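Local coordinates for pirin family protein (Acinetobacter baumannii, PDB 6D0P), which probably acts as a metal-dependent quercetin 2,3-dioxygenase of the pirin family, oxidising the flavonol quercetin with molecular oxygen, at residues G193-L198 / S239-E244. Sequence-based numbering, arbitrary orientation. Where two conformers were deposited one is given.
Sequences GQKHTL and SLNAEE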
ATOM      1  N   GLY A 193      -9.152  13.179  19.981  1.00 30.62           N
ATOM      2  CA  GLY A 193     -10.295  14.039  20.311  1.00 32.85           C
ATOM      3  C   GLY A 193     -10.927  14.702  19.094  1.00 33.66           C
ATOM      4  O   GLY A 193     -11.848  15.484  19.253  1.00 35.52           O
ATOM      5  N   GLN A 194     -10.471  14.410  17.878  1.00 29.42           N
ATOM      6  CA  GLN A 194     -11.079  15.051  16.703  1.00 30.77           C
ATOM      7  C   GLN A 194     -11.849  14.024  15.867  1.00 29.58           C
ATOM      8  O   GLN A 194     -11.353  12.876  15.678  1.00 29.39           O
ATOM      9  CB  GLN A 194     -10.003  15.719  15.849  1.00 30.62           C
ATOM     10  CG  GLN A 194      -9.252  16.802  16.605  1.00 35.67           C
ATOM     11  CD  GLN A 194     -10.152  17.950  17.004  1.00 39.84           C
ATOM     12  OE1 GLN A 194     -10.984  18.423  16.223  1.00 48.08           O
ATOM     13  NE2 GLN A 194      -9.966  18.434  18.217  1.00 39.03           N
ATOM     14  N   LYS A 195     -12.998  14.487  15.340  1.00 27.25           N
ATOM     15  CA  LYS A 195     -13.917  13.710  14.528  1.00 32.36           C
ATOM     16  C   LYS A 195     -13.959  14.240  13.086  1.00 31.59           C
ATOM     17  O   LYS A 195     -13.914  15.459  12.876  1.00 33.26           O
ATOM     18  CB  LYS A 195     -15.339  13.778  15.081  1.00 33.79           C
ATOM     19  CG  LYS A 195     -16.332  12.948  14.278  1.00 37.84           C
ATOM     20  CD  LYS A 195     -17.689  12.783  14.910  1.00 42.57           C
ATOM     21  CE  LYS A 195     -18.608  11.938  14.053  1.00 45.77           C
ATOM     22  NZ  LYS A 195     -19.931  11.762  14.689  1.00 51.89           N
ATOM     23  N   HIS A 196     -14.125  13.325  12.125  1.00 26.45           N
ATOM     24  CA  HIS A 196     -14.108  13.655  10.705  1.00 27.05           C
ATOM     25  C   HIS A 196     -15.058  12.760   9.911  1.00 25.85           C
ATOM     26  O   HIS A 196     -15.116  11.560  10.140  1.00 25.09           O
ATOM     27  CB  HIS A 196     -12.694  13.487  10.162  1.00 27.36           C
ATOM     28  CG  HIS A 196     -11.682  14.090  11.063  1.00 31.79           C
ATOM     29  ND1 HIS A 196     -11.361  15.437  11.009  1.00 32.14           N
ATOM     30  CD2 HIS A 196     -10.950  13.551  12.067  1.00 33.99           C
ATOM     31  CE1 HIS A 196     -10.468  15.704  11.937  1.00 33.68           C
ATOM     32  NE2 HIS A 196     -10.174  14.547  12.587  1.00 33.96           N
ATOM     33  N   THR A 197     -15.768  13.368   8.967  1.00 25.01           N
ATOM     34  CA  THR A 197     -16.647  12.639   8.063  1.00 24.73           C
ATOM     35  C   THR A 197     -15.961  12.574   6.696  1.00 24.10           C
ATOM     36  O   THR A 197     -15.502  13.592   6.154  1.00 23.19           O
ATOM     37  CB  THR A 197     -18.034  13.289   7.985  1.00 27.12           C
ATOM     38  OG1 THR A 197     -18.617  13.130   9.273  1.00 26.53           O
ATOM     39  CG2 THR A 197     -18.944  12.665   6.947  1.00 26.65           C
ATOM     40  N   LEU A 198     -15.855  11.374   6.158  0.50 22.70           N
ATOM     41  CA  LEU A 198     -15.257  11.206   4.849  0.50 22.43           C
ATOM     42  C   LEU A 198     -16.343  10.745   3.878  0.50 22.59           C
ATOM     43  O   LEU A 198     -17.286  10.020   4.258  0.50 20.93           O
ATOM     44  CB  LEU A 198     -14.114  10.188   4.914  0.50 23.77           C
ATOM     45  CG  LEU A 198     -12.916  10.595   5.769  0.50 24.65           C
ATOM     46  CD1 LEU A 198     -13.220  10.410   7.246  0.50 25.08           C
ATOM     47  CD2 LEU A 198     -11.685   9.797   5.380  0.50 24.20           C
ATOM     48  N   SER A 239     -17.642   8.088   9.273  1.00 19.10           N
ATOM     49  CA  SER A 239     -16.960   9.011  10.176  1.00 19.44           C
ATOM     50  C   SER A 239     -15.855   8.287  10.946  1.00 18.47           C
ATOM     51  O   SER A 239     -15.941   7.071  11.233  1.00 17.78           O
ATOM     52  CB  SER A 239     -17.929   9.678  11.125  1.00 21.00           C
ATOM     53  OG  SER A 239     -18.442   8.765  12.095  1.00 22.04           O
ATOM     54  N   LEU A 240     -14.838   9.053  11.293  1.00 17.52           N
ATOM     55  CA  LEU A 240     -13.740   8.586  12.112  1.00 19.27           C
ATOM     56  C   LEU A 240     -13.563   9.582  13.264  1.00 19.67           C
ATOM     57  O   LEU A 240     -13.520  10.805  13.050  1.00 21.31           O
ATOM     58  CB  LEU A 240     -12.456   8.502  11.285  1.00 18.31           C
ATOM     59  CG  LEU A 240     -12.397   7.476  10.158  1.00 18.41           C
ATOM     60  CD1 LEU A 240     -11.044   7.544   9.473  1.00 19.85           C
ATOM     61  CD2 LEU A 240     -12.635   6.066  10.674  1.00 18.49           C
ATOM     62  N   ASN A 241     -13.449   9.063  14.466  1.00 20.04           N
ATOM     63  CA  ASN A 241     -13.297   9.889  15.668  1.00 21.06           C
ATOM     64  C   ASN A 241     -12.124   9.321  16.456  1.00 20.12           C
ATOM     65  O   ASN A 241     -12.226   8.211  16.969  1.00 19.84           O
ATOM     66  CB  ASN A 241     -14.588   9.887  16.491  1.00 24.65           C
ATOM     67  CG  ASN A 241     -14.682  11.033  17.479  1.00 29.25           C
ATOM     68  OD1 ASN A 241     -13.719  11.772  17.682  1.00 32.23           O
ATOM     69  ND2 ASN A 241     -15.852  11.199  18.079  1.00 30.47           N
ATOM     70  N   ALA A 242     -11.012  10.045  16.527  1.00 19.81           N
ATOM     71  CA  ALA A 242      -9.805   9.517  17.182  1.00 20.20           C
ATOM     72  C   ALA A 242      -9.888   9.559  18.722  1.00 21.51           C
ATOM     73  O   ALA A 242     -10.149  10.595  19.319  1.00 22.25           O
ATOM     74  CB  ALA A 242      -8.603  10.280  16.694  1.00 20.48           C
ATOM     75  N   GLU A 243      -9.548   8.436  19.353  1.00 22.44           N
ATOM     76  CA  GLU A 243      -9.481   8.320  20.820  1.00 25.91           C
ATOM     77  C   GLU A 243      -8.021   8.514  21.273  1.00 26.30           C
ATOM     78  O   GLU A 243      -7.735   8.753  22.455  1.00 24.06           O
ATOM     79  CB  GLU A 243     -10.029   6.969  21.268  1.00 29.84           C
ATOM     80  CG  GLU A 243     -11.483   6.748  20.885  1.00 35.11           C
ATOM     81  CD  GLU A 243     -12.496   7.344  21.849  1.00 39.53           C
ATOM     82  OE1 GLU A 243     -12.137   8.305  22.562  1.00 49.16           O
ATOM     83  OE2 GLU A 243     -13.644   6.855  21.883  1.00 44.37           O
ATOM     84  N   GLU A 244      -7.120   8.384  20.300  1.00 24.44           N
ATOM     85  CA  GLU A 244      -5.670   8.543  20.466  0.50 24.90           C
ATOM     86  C   GLU A 244      -5.103   9.074  19.144  1.00 23.65           C
ATOM     87  O   GLU A 244      -5.729   8.895  18.109  1.00 22.30           O
ATOM     88  CB  GLU A 244      -4.954   7.203  20.695  0.50 25.72           C
ATOM     89  CG  GLU A 244      -5.354   6.435  21.945  0.50 27.59           C
ATOM     90  CD  GLU A 244      -4.727   5.052  21.983  0.50 30.77           C
ATOM     91  OE1 GLU A 244      -3.753   4.827  21.219  0.50 31.90           O
ATOM     92  OE2 GLU A 244      -5.210   4.192  22.760  0.50 34.91           O
TER
HETATM   93  O   HOH W   1     -20.751   9.388  12.837  0.50 33.72           O
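H196 and L240 form the antiparallel hydrogen-bonded pair that joins strands 195-198 and 239-242, whose axes approach to 4.6 Å. H196 N donates to L240 O at 2.8 Å, while L240 N returns a straighter bond to H196 O. A242 N reaches Q194 O at 3.0 Å, and G193 N bonds to A242 O, so the pairing runs past the strand into the preceding turn. G193 suits that turn because its positive phi, 86°, comes most easily to glycine.

K195, N241, T197 and S239 share one face. With CG anti to the backbone N (chi1 -179°) and the chain extended beyond it, K195 crosses the N241 side chain at about a right angle, K195 CB lying 3.7 Å from N241 CG. Farther out, K195 CE lies 3.7 Å from S239 OG. A water accepts from K195 NZ and also meets S239 OG; the long lysine additionally lets NZ form a salt bridge with D219.

The other face sets the H196 imidazole beside apolar L240. L240, A242 and H196 all rest on L190 of strand 183-190, L198 touches W186, and L240 also meets V215 and V217. The H196 side chain also touches L156 and D157, about 4 Å from a bound magnesium ion. Within the C-terminal cupin domain, strand 195-199 edges a four-stranded antiparallel sheet, with 237-242 next and then 214-217.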